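Local coordinates for protein MTH0777 (Methanothermobacter thermautotrophicus, PDB 1KJN) that is of unknown function, a dimeric alpha/beta protein of the DUF1890 family built around a parallel beta sheet, at residues Leu24-Ser29 and Arg49-Ala54. Residues are numbered along the deposited sequence; the frame is centred on the assembly and turned at random.
Sequences LAIYTS and RLVQVA
Ile26 meets Val51 and Ala54 without any ring or side-chain amide; across the contact the flat group that Ile26 CD1 approaches is the Val51 carbonyl, 4.2 Å from its O. Within helix 21-34, on the side packed against strands 8-12 and 81-86 and helix 143-153, Leu24 O accepts from Thr28 N and Thr28 OG1 on opposite faces of its plane, the hydroxyl at 2.7 Å and tilted 29° from that plane. The CB of Ile26 is directed toward helix 45-54. With CG1 anti to its carbonyl carbon (chi1 -64°) and CD1 anti to CA (chi2 178°), its longer branch is fully extended, and the end methyl CD1 meets Ala54 CB, methyl to methyl, at 3.5 Å. Val51 comes in from the flank, its CG1 4.4 Å from Ile26 CG1. Ala54 of the second subunit also packs on Ile26, so this side chain joins the intrachain contact to the dimer interface, while Tyr60 touches it from a loop. The two helices follow strands 8-12 and 38-43, neighbours in a sheet of order 3-2-1-4-5-6, as in Rossmann-like folds. The side chains that meet are all apolar and 127 Å² is buried, both sides summed, so the helices are held here by van der Waals contact and the hydrophobic effect, with no hydrogen bond between them.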
loop_
_atom_site.group_PDB
_atom_site.type_symbol
_atom_site.label_atom_id
_atom_site.label_comp_id
_atom_site.label_asym_id
_atom_site.label_seq_id
_atom_site.Cartn_x
_atom_site.Cartn_y
_atom_site.Cartn_z
ATOM N N LEU A 24 1.131 -6.216 0.711
ATOM C CA LEU A 24 1.574 -7.602 0.867
ATOM C C LEU A 24 2.963 -7.856 0.267
ATOM O O LEU A 24 3.706 -8.713 0.741
ATOM C CB LEU A 24 0.557 -8.545 0.246
ATOM C CG LEU A 24 -0.704 -8.754 1.075
ATOM C CD1 LEU A 24 -1.690 -9.569 0.258
ATOM C CD2 LEU A 24 -0.364 -9.430 2.423
ATOM N N ALA A 25 3.302 -7.127 -0.786
ATOM C CA ALA A 25 4.616 -7.266 -1.414
ATOM C C ALA A 25 5.662 -6.823 -0.387
ATOM O O ALA A 25 6.657 -7.513 -0.148
ATOM C CB ALA A 25 4.696 -6.388 -2.669
ATOM N N ILE A 26 5.375 -5.709 0.275
ATOM C CA ILE A 26 6.280 -5.170 1.272
ATOM C C ILE A 26 6.329 -6.109 2.483
ATOM O O ILE A 26 7.391 -6.299 3.071
ATOM C CB ILE A 26 5.822 -3.745 1.716
ATOM C CG1 ILE A 26 5.895 -2.764 0.539
ATOM C CG2 ILE A 26 6.663 -3.241 2.883
ATOM C CD1 ILE A 26 5.420 -1.357 0.908
ATOM N N TYR A 27 5.176 -6.672 2.858
ATOM C CA TYR A 27 5.090 -7.595 3.989
ATOM C C TYR A 27 5.936 -8.852 3.727
ATOM O O TYR A 27 6.683 -9.295 4.587
ATOM C CB TYR A 27 3.636 -8.010 4.247
ATOM C CG TYR A 27 3.481 -8.916 5.454
ATOM C CD1 TYR A 27 3.414 -10.308 5.309
ATOM C CD2 TYR A 27 3.433 -8.387 6.746
ATOM C CE1 TYR A 27 3.310 -11.156 6.439
ATOM C CE2 TYR A 27 3.318 -9.217 7.875
ATOM C CZ TYR A 27 3.259 -10.594 7.717
ATOM O OH TYR A 27 3.110 -11.399 8.821
ATOM N N THR A 28 5.809 -9.408 2.527
ATOM C CA THR A 28 6.551 -10.603 2.140
ATOM C C THR A 28 8.048 -10.300 2.078
ATOM O O THR A 28 8.847 -11.093 2.563
ATOM C CB THR A 28 6.070 -11.124 0.784
ATOM O OG1 THR A 28 4.644 -11.244 0.820
ATOM C CG2 THR A 28 6.685 -12.511 0.460
ATOM N N SER A 29 8.420 -9.131 1.547
ATOM C CA SER A 29 9.834 -8.759 1.453
ATOM C C SER A 29 10.462 -8.630 2.843
ATOM O O SER A 29 11.622 -8.993 3.061
ATOM C CB SER A 29 10.020 -7.461 0.672
ATOM O OG SER A 29 11.383 -7.049 0.693
ATOM N N ARG A 49 6.518 2.847 -7.882
ATOM C CA ARG A 49 6.281 4.124 -7.202
ATOM C C ARG A 49 5.436 3.935 -5.959
ATOM O O ARG A 49 5.586 4.676 -4.997
ATOM C CB ARG A 49 5.618 5.174 -8.108
ATOM C CG ARG A 49 6.422 5.562 -9.334
ATOM C CD ARG A 49 5.939 6.877 -9.935
ATOM N NE ARG A 49 6.371 7.977 -9.085
ATOM C CZ ARG A 49 7.458 8.721 -9.295
ATOM N NH1 ARG A 49 8.230 8.508 -10.352
ATOM N NH2 ARG A 49 7.832 9.616 -8.384
ATOM N N LEU A 50 4.522 2.969 -5.987
ATOM C CA LEU A 50 3.671 2.731 -4.820
ATOM C C LEU A 50 4.494 2.180 -3.665
ATOM O O LEU A 50 4.325 2.599 -2.508
ATOM C CB LEU A 50 2.513 1.793 -5.160
ATOM C CG LEU A 50 1.394 2.460 -5.973
ATOM C CD1 LEU A 50 0.391 1.428 -6.459
ATOM C CD2 LEU A 50 0.716 3.521 -5.127
ATOM N N VAL A 51 5.416 1.279 -4.001
ATOM C CA VAL A 51 6.299 0.662 -3.022
ATOM C C VAL A 51 7.173 1.745 -2.393
ATOM O O VAL A 51 7.296 1.793 -1.185
ATOM C CB VAL A 51 7.205 -0.416 -3.689
ATOM C CG1 VAL A 51 8.288 -0.900 -2.697
ATOM C CG2 VAL A 51 6.361 -1.597 -4.206
ATOM N N GLN A 52 7.741 2.630 -3.217
ATOM C CA GLN A 52 8.603 3.701 -2.720
ATOM C C GLN A 52 7.888 4.681 -1.800
ATOM O O GLN A 52 8.482 5.162 -0.838
ATOM C CB GLN A 52 9.235 4.477 -3.876
ATOM C CG GLN A 52 10.315 3.722 -4.616
ATOM C CD GLN A 52 10.502 4.207 -6.058
ATOM O OE1 GLN A 52 11.120 3.525 -6.880
ATOM N NE2 GLN A 52 9.949 5.383 -6.371
ATOM N N VAL A 53 6.635 5.014 -2.100
ATOM C CA VAL A 53 5.930 5.932 -1.217
ATOM C C VAL A 53 5.436 5.213 0.049
ATOM O O VAL A 53 5.348 5.838 1.104
ATOM C CB VAL A 53 4.786 6.720 -1.935
ATOM C CG1 VAL A 53 5.327 7.443 -3.178
ATOM C CG2 VAL A 53 3.646 5.817 -2.282
ATOM N N ALA A 54 5.178 3.902 -0.036
ATOM C CA ALA A 54 4.727 3.142 1.142
ATOM C C ALA A 54 5.865 2.797 2.115
ATOM O O ALA A 54 5.619 2.497 3.282
ATOM C CB ALA A 54 3.980 1.872 0.739
#